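Local coordinates for OsmC family protein (Rhodothermus marinus, PDB 5CML), which hydrolyses carboxyl esters, probably with a catalytic serine, through the alpha/beta-hydrolase esterase domain present here, part of a longer protein that also carries an OsmC domain, at residues A[193-198]-A[222-227]; A[131-136]-A[209-214]; A[16-21]-A[60-65]. All blocks are in the same frame, centred on the assembly; numbering follows the deposited sequence.

Contact 1 (A[193-198]-A[222-227]); sequences LLFHSP and VSLDQA
Phe-195 and His-196 pair in parallel with Val-222 and Ser-223, the CA atoms of Phe-195 and Val-222 lying 4.9 Å apart, and three backbone bonds run from Val-222 N to Leu-194 O, His-196 N to Val-222 O and Leu-224 N to His-196 O. After the last of these the chain leaves the edge strand for a type II' turn from Leu-224 to Ala-227. Phe-195 and Val-222 lie side by side, ring atom CD1 of Phe-195 3.7 Å from Val-222 CB. Leu-224 reaches the same CD1 with its CD2 at 3.9 Å, and Phe-239 of helix 234-252 packs on Leu-224. Ser-197 holds its OG anti to the backbone N (chi1 173°), which carries the hydroxyl to Ala-227 O at 2.6 Å; Thr-199 OG1 also bonds this OG. Ser-223 OG accepts a hydrogen bond from Asp-225 N at 3.3 Å in an ST turn. His-196 points to the other face, its NE2 bonded to Val-203 O. Apolar grip thus gives way to hydroxyl bonds where the strands end, tying together two loops that in this fold usually carry the catalytic acid and histidine.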
# COMPACT_ATOMS: atom_id res chain seq x y z
N LEU A 193 5.08 -1.52 10.63
CA LEU A 193 5.15 -2.98 10.50
C LEU A 193 5.49 -3.35 9.06
O LEU A 193 4.76 -3.02 8.13
CB LEU A 193 3.81 -3.62 10.94
CG LEU A 193 3.68 -5.12 10.67
CD1 LEU A 193 4.79 -5.93 11.40
CD2 LEU A 193 2.29 -5.63 11.09
N LEU A 194 6.63 -4.00 8.89
CA LEU A 194 7.09 -4.46 7.59
C LEU A 194 6.86 -5.95 7.43
O LEU A 194 7.34 -6.73 8.25
CB LEU A 194 8.59 -4.21 7.43
CG LEU A 194 9.05 -2.76 7.56
CD1 LEU A 194 10.55 -2.72 7.85
CD2 LEU A 194 8.73 -2.01 6.28
N PHE A 195 6.17 -6.35 6.37
CA PHE A 195 6.08 -7.75 5.96
C PHE A 195 6.94 -7.96 4.75
O PHE A 195 6.90 -7.14 3.83
CB PHE A 195 4.66 -8.15 5.57
CG PHE A 195 3.65 -8.13 6.69
CD1 PHE A 195 3.41 -9.26 7.44
CD2 PHE A 195 2.88 -7.00 6.92
CE1 PHE A 195 2.42 -9.25 8.44
CE2 PHE A 195 1.91 -6.99 7.91
CZ PHE A 195 1.69 -8.12 8.67
N HIS A 196 7.69 -9.06 4.68
CA HIS A 196 8.45 -9.36 3.48
C HIS A 196 8.80 -10.83 3.44
O HIS A 196 9.13 -11.41 4.47
CB HIS A 196 9.73 -8.53 3.45
CG HIS A 196 10.16 -8.12 2.07
ND1 HIS A 196 10.23 -6.80 1.70
CD2 HIS A 196 10.59 -8.84 1.01
CE1 HIS A 196 10.67 -6.71 0.45
NE2 HIS A 196 10.89 -7.93 0.01
N SER A 197 8.77 -11.40 2.25
CA SER A 197 9.21 -12.78 2.06
C SER A 197 10.70 -12.87 1.77
O SER A 197 11.20 -12.18 0.88
CB SER A 197 8.47 -13.43 0.92
OG SER A 197 9.03 -14.69 0.67
N PRO A 198 11.39 -13.75 2.49
CA PRO A 198 12.82 -13.93 2.17
C PRO A 198 13.00 -14.48 0.76
O PRO A 198 14.05 -14.28 0.19
CB PRO A 198 13.31 -14.92 3.24
CG PRO A 198 12.13 -15.44 3.90
CD PRO A 198 10.99 -14.51 3.68
N VAL A 222 7.77 -8.86 10.08
CA VAL A 222 7.23 -10.22 10.03
C VAL A 222 7.63 -10.89 8.73
O VAL A 222 7.39 -10.38 7.62
CB VAL A 222 5.69 -10.21 10.21
CG1 VAL A 222 5.06 -11.60 9.91
CG2 VAL A 222 5.38 -9.76 11.61
N SER A 223 8.27 -12.05 8.87
CA SER A 223 8.70 -12.84 7.75
C SER A 223 7.55 -13.60 7.08
O SER A 223 6.72 -14.24 7.76
CB SER A 223 9.77 -13.84 8.20
OG SER A 223 10.14 -14.69 7.15
N LEU A 224 7.50 -13.55 5.75
CA LEU A 224 6.49 -14.31 4.98
C LEU A 224 7.02 -15.66 4.44
O LEU A 224 6.42 -16.25 3.55
CB LEU A 224 5.96 -13.46 3.82
CG LEU A 224 5.29 -12.15 4.24
CD1 LEU A 224 4.71 -11.38 3.04
CD2 LEU A 224 4.21 -12.44 5.26
N ASP A 225 8.12 -16.13 5.01
CA ASP A 225 8.67 -17.48 4.74
C ASP A 225 8.84 -17.78 3.23
O ASP A 225 9.79 -17.30 2.62
CB ASP A 225 7.78 -18.52 5.43
CG ASP A 225 8.40 -19.90 5.45
OD1 ASP A 225 9.60 -20.04 5.10
OD2 ASP A 225 7.67 -20.84 5.86
N GLN A 226 7.93 -18.55 2.64
CA GLN A 226 8.06 -18.99 1.24
C GLN A 226 7.10 -18.27 0.28
O GLN A 226 6.90 -18.70 -0.85
CB GLN A 226 7.83 -20.50 1.12
CG GLN A 226 8.79 -21.38 1.91
CD GLN A 226 10.22 -21.29 1.42
OE1 GLN A 226 11.14 -21.03 2.20
NE2 GLN A 226 10.43 -21.51 0.13
N ALA A 227 6.48 -17.21 0.74
CA ALA A 227 5.53 -16.48 -0.09
C ALA A 227 6.21 -15.81 -1.28
O ALA A 227 7.42 -15.49 -1.24
CB ALA A 227 4.80 -15.45 0.74

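Contact 2 (A[131-136]-A[209-214]); sequences IGAPCD and ACLFQA
Ala-133 turns its CB toward helix 206-214 and meets Leu-211 CD1 at 4.0 Å, the first touch as the loop after strand 127-131 passes beside the helix. Leu-211 CD1 also lies near two carbonyls, 3.8 Å from Ala-133 O. The CB of Pro-134 points away from the helix and its side chain packs on Ala-113 and Val-203, so its share is backbone alone: Pro-134 O is 3.9 Å from Leu-211 CD1 and is buried with no polar partner in the model. Cys-135 follows, its backbone N bonded to Asn-207 OD1, a polar tie to an earlier turn of the helix. Its CB rests 3.8 Å from Leu-211 CG, while Leu-211 CD2 sits 4.0 Å from Cys-135 CA, so the branched end of the leucine spans three consecutive loop residues. With an alanine here, the leucine's cover over Ala-133 and the CB of Cys-135 would probably be lost and a gap would open between loop and helix. Cys-135 SG lies between its backbone N and carbonyl carbon (chi1 69°) and faces Cys-210 SG, itself anti to N, at 3.0 Å. A disulfide between these two cysteines is seen for this protein; that separation is too long for the bond, and since each cysteine has two conformers, the bonding state of this pair is doubtful. Asp-136 ends the walk as N-cap of helix 137-141, its OD1 also bonded to His-139 ND1. With no hydrogen bond joining the two segments directly, leucine packing and the cysteine pair carry the contact, and the disulfide, where formed, would covalently tie the loop leading into helix 137-141 to helix 206-214.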
# COMPACT_ATOMS: atom_id res chain seq x y z
N ILE A 131 3.96 -4.37 2.65
CA ILE A 131 4.18 -5.75 2.20
C ILE A 131 5.07 -5.74 0.96
O ILE A 131 4.65 -5.26 -0.10
CB ILE A 131 2.85 -6.46 1.87
CG1 ILE A 131 1.86 -6.31 3.02
CG2 ILE A 131 3.06 -7.92 1.48
CD1 ILE A 131 0.41 -6.34 2.57
N GLY A 132 6.28 -6.27 1.06
CA GLY A 132 7.13 -6.37 -0.12
C GLY A 132 7.60 -5.02 -0.65
O GLY A 132 7.89 -4.90 -1.83
N ALA A 133 7.70 -4.03 0.22
CA ALA A 133 8.04 -2.66 -0.24
C ALA A 133 9.52 -2.51 -0.60
O ALA A 133 10.39 -2.98 0.13
CB ALA A 133 7.67 -1.64 0.82
N PRO A 134 9.81 -1.81 -1.71
CA PRO A 134 11.20 -1.49 -2.03
C PRO A 134 11.67 -0.34 -1.16
O PRO A 134 10.85 0.44 -0.70
CB PRO A 134 11.15 -1.13 -3.50
CG PRO A 134 9.79 -0.57 -3.70
CD PRO A 134 8.89 -1.37 -2.76
N CYS A 135 12.98 -0.24 -0.92
CA CYS A 135 13.49 0.73 0.03
C CYS A 135 14.06 1.98 -0.62
O CYS A 135 14.19 3.01 0.04
CB CYS A 135 14.56 0.10 0.91
SG CYS A 135 16.09 -0.29 0.03
N ASP A 136 14.40 1.88 -1.90
CA ASP A 136 15.09 2.98 -2.57
C ASP A 136 14.89 3.00 -4.08
O ASP A 136 14.37 2.05 -4.66
CB ASP A 136 16.59 2.93 -2.22
CG ASP A 136 17.27 1.65 -2.65
OD1 ASP A 136 16.82 0.98 -3.60
OD2 ASP A 136 18.32 1.33 -2.04
N ALA A 209 15.24 -4.96 5.31
CA ALA A 209 16.29 -4.65 6.29
C ALA A 209 16.66 -3.17 6.20
O ALA A 209 16.89 -2.50 7.20
CB ALA A 209 17.50 -5.52 6.06
N CYS A 210 16.71 -2.66 4.97
CA CYS A 210 17.01 -1.27 4.70
C CYS A 210 15.98 -0.35 5.35
O CYS A 210 16.31 0.62 6.01
CB CYS A 210 17.05 -1.08 3.19
SG CYS A 210 17.31 0.56 2.61
N LEU A 211 14.70 -0.69 5.14
CA LEU A 211 13.64 0.13 5.71
C LEU A 211 13.65 0.03 7.24
O LEU A 211 13.45 1.03 7.92
CB LEU A 211 12.26 -0.27 5.14
CG LEU A 211 12.02 0.13 3.68
CD1 LEU A 211 10.81 -0.62 3.07
CD2 LEU A 211 11.79 1.63 3.58
N PHE A 212 13.90 -1.16 7.78
CA PHE A 212 13.91 -1.33 9.22
C PHE A 212 15.04 -0.52 9.87
O PHE A 212 14.85 0.10 10.91
CB PHE A 212 14.03 -2.82 9.59
CG PHE A 212 13.83 -3.11 11.05
CD1 PHE A 212 14.89 -3.03 11.93
CD2 PHE A 212 12.59 -3.46 11.54
CE1 PHE A 212 14.71 -3.30 13.28
CE2 PHE A 212 12.42 -3.73 12.90
CZ PHE A 212 13.47 -3.66 13.76
N GLN A 213 16.21 -0.52 9.25
CA GLN A 213 17.33 0.24 9.78
C GLN A 213 17.07 1.75 9.75
O GLN A 213 17.52 2.50 10.63
CB GLN A 213 18.60 -0.12 9.02
CG GLN A 213 19.06 -1.55 9.26
CD GLN A 213 20.34 -1.88 8.52
OE1 GLN A 213 21.36 -1.22 8.70
NE2 GLN A 213 20.29 -2.92 7.68
N ALA A 214 16.33 2.20 8.74
CA ALA A 214 16.05 3.63 8.57
C ALA A 214 15.05 4.08 9.62
O ALA A 214 15.11 5.21 10.11
CB ALA A 214 15.50 3.90 7.18

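Contact 3 (A[16-21]-A[60-65]); sequences LAARLD and AVLRFD
Arg-19, Leu-20 and Asp-21 pair antiparallel with Arg-63, Leu-62 and Val-61, the short strand axes passing 4.7 Å apart at 166°. Arg-19 with Arg-63 and Asp-21 with Val-61 are hydrogen-bonded pairs, and the arginine pair is lopsided: Arg-63 N reaches Arg-19 O at 2.8 Å, while Arg-19 N lies 3.3 Å from Arg-63 O. Beyond them a water joins Ala-17 O to Asp-65 N and prolongs the register without direct bonds. On the apolar face, Leu-62 CD1 lies 3.7 Å from Ala-18 CB and also touches Leu-20 CB.

On the opposite face Arg-63, a bend at chi3 turning its guanidinium toward the neighbouring strand, comes side-on to the carboxylate of Asp-21 and grips it with two nitrogens. Arg-63 NH2 meets the syn lone pair of Asp-21 OD1 at 2.9 Å, nearly in the guanidinium plane. Arg-63 NE meets Asp-21 OD2 at 2.8 Å, on the syn side but 33° out of the carboxylate plane; the two flat groups are turned 37° against each other. Ser-51 OG from helix 45-56 also bonds OD2. Arg-19 CB lies over one face of the Arg-63 guanidinium, toward its rim, whereas the Arg-19 head turns off, NH1 bonding Thr-5 OG1 of strand 2-9. A second water accepts from both Arg-19 NE and Arg-63 NH2, a bridge that probably eases their like charges. The bidentate, side-on salt bridge fixes the rotation of both its groups, and the buried carboxylate, its charge balanced by Arg-63 and its OD2 also hydrogen-bonded by Ser-51, is likely to stay ionised where the antiparallel strand 15-22 joins the parallel part of the sheet.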
# COMPACT_ATOMS: atom_id res chain seq x y z
N LEU A 16 -11.60 8.57 -10.04
CA LEU A 16 -10.90 7.37 -9.58
C LEU A 16 -11.91 6.42 -8.96
O LEU A 16 -12.91 6.85 -8.39
CB LEU A 16 -9.82 7.76 -8.57
CG LEU A 16 -8.74 8.72 -9.09
CD1 LEU A 16 -8.03 9.42 -7.96
CD2 LEU A 16 -7.76 7.95 -9.93
N ALA A 17 -11.67 5.11 -9.09
CA ALA A 17 -12.55 4.12 -8.48
C ALA A 17 -11.79 3.33 -7.44
O ALA A 17 -10.57 3.14 -7.54
CB ALA A 17 -13.14 3.19 -9.52
N ALA A 18 -12.52 2.84 -6.45
CA ALA A 18 -11.93 2.01 -5.42
C ALA A 18 -13.02 1.11 -4.86
O ALA A 18 -14.18 1.22 -5.24
CB ALA A 18 -11.30 2.86 -4.34
N ARG A 19 -12.63 0.21 -3.97
CA ARG A 19 -13.56 -0.68 -3.30
C ARG A 19 -13.45 -0.44 -1.81
O ARG A 19 -12.34 -0.36 -1.28
CB ARG A 19 -13.27 -2.15 -3.64
CG ARG A 19 -13.43 -2.48 -5.12
CD ARG A 19 -14.88 -2.63 -5.51
NE ARG A 19 -15.28 -4.03 -5.47
CZ ARG A 19 -16.54 -4.47 -5.50
NH1 ARG A 19 -17.55 -3.61 -5.56
NH2 ARG A 19 -16.78 -5.77 -5.46
N LEU A 20 -14.59 -0.30 -1.15
CA LEU A 20 -14.66 -0.07 0.28
C LEU A 20 -15.27 -1.28 0.97
O LEU A 20 -16.41 -1.65 0.69
CB LEU A 20 -15.48 1.19 0.58
CG LEU A 20 -15.67 1.52 2.06
CD1 LEU A 20 -14.34 1.81 2.73
CD2 LEU A 20 -16.62 2.70 2.21
N ASP A 21 -14.49 -1.92 1.83
CA ASP A 21 -14.90 -3.12 2.54
C ASP A 21 -15.25 -2.72 3.97
O ASP A 21 -14.41 -2.14 4.67
CB ASP A 21 -13.78 -4.16 2.55
CG ASP A 21 -13.39 -4.64 1.15
OD1 ASP A 21 -14.15 -4.46 0.19
OD2 ASP A 21 -12.31 -5.24 1.00
N ALA A 60 -12.61 -0.95 8.59
CA ALA A 60 -13.07 -0.70 7.24
C ALA A 60 -11.84 -0.49 6.39
O ALA A 60 -10.88 0.12 6.86
CB ALA A 60 -14.01 0.54 7.17
N VAL A 61 -11.87 -0.97 5.16
CA VAL A 61 -10.69 -0.95 4.29
C VAL A 61 -11.03 -0.38 2.91
O VAL A 61 -11.92 -0.92 2.22
CB VAL A 61 -10.10 -2.38 4.09
CG1 VAL A 61 -8.84 -2.31 3.26
CG2 VAL A 61 -9.77 -3.06 5.43
N LEU A 62 -10.35 0.69 2.53
CA LEU A 62 -10.46 1.23 1.18
C LEU A 62 -9.30 0.67 0.35
O LEU A 62 -8.14 1.04 0.55
CB LEU A 62 -10.43 2.76 1.17
CG LEU A 62 -10.66 3.42 -0.20
CD1 LEU A 62 -12.09 3.19 -0.70
CD2 LEU A 62 -10.38 4.90 -0.13
N ARG A 63 -9.64 -0.21 -0.57
CA ARG A 63 -8.65 -0.80 -1.46
C ARG A 63 -8.46 0.09 -2.66
O ARG A 63 -9.40 0.38 -3.40
CB ARG A 63 -9.10 -2.18 -1.91
CG ARG A 63 -9.10 -3.19 -0.81
CD ARG A 63 -9.48 -4.53 -1.32
NE ARG A 63 -10.92 -4.75 -1.34
CZ ARG A 63 -11.61 -5.17 -2.40
NH1 ARG A 63 -11.00 -5.36 -3.58
NH2 ARG A 63 -12.91 -5.38 -2.28
N PHE A 64 -7.22 0.53 -2.83
CA PHE A 64 -6.88 1.40 -3.93
C PHE A 64 -5.90 0.67 -4.83
O PHE A 64 -4.82 0.29 -4.40
CB PHE A 64 -6.28 2.71 -3.42
CG PHE A 64 -5.88 3.64 -4.51
CD1 PHE A 64 -6.82 4.49 -5.07
CD2 PHE A 64 -4.59 3.65 -4.99
CE1 PHE A 64 -6.46 5.35 -6.08
CE2 PHE A 64 -4.22 4.52 -6.01
CZ PHE A 64 -5.16 5.36 -6.55
N ASP A 65 -6.32 0.46 -6.07
CA ASP A 65 -5.51 -0.25 -7.05
C ASP A 65 -4.42 0.65 -7.61
O ASP A 65 -4.67 1.50 -8.47
CB ASP A 65 -6.40 -0.77 -8.18
CG ASP A 65 -5.61 -1.34 -9.33
OD1 ASP A 65 -4.47 -1.80 -9.11
OD2 ASP A 65 -6.15 -1.33 -10.45
O HOH W 1 -8.67 1.46 -7.32
O HOH W 2 -13.95 -6.60 -5.14

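Overall arrangement
Contacts 1 and 3 belong to one eight-stranded sheet but sit on opposite sides of the chain's centre, about 24 Å apart between centres: contact 3 is a buried antiparallel pairing, contact 1 a partly buried parallel pairing at the far edge. Contact 2 is buried too, yet unites a loop with a helix. It shares elements with contact 1, since helix 206-214 is the crossover between that contact's strands, and they touch where Phe-195 O probably accepts a hydrogen bond from Gly-132 N at 3.0 Å. Chemistry follows place: a charged grip with water in contact 3, hydroxyl-to-carbonyl bonds at the loops of contact 1, and apolar and sulfur packing in contact 2.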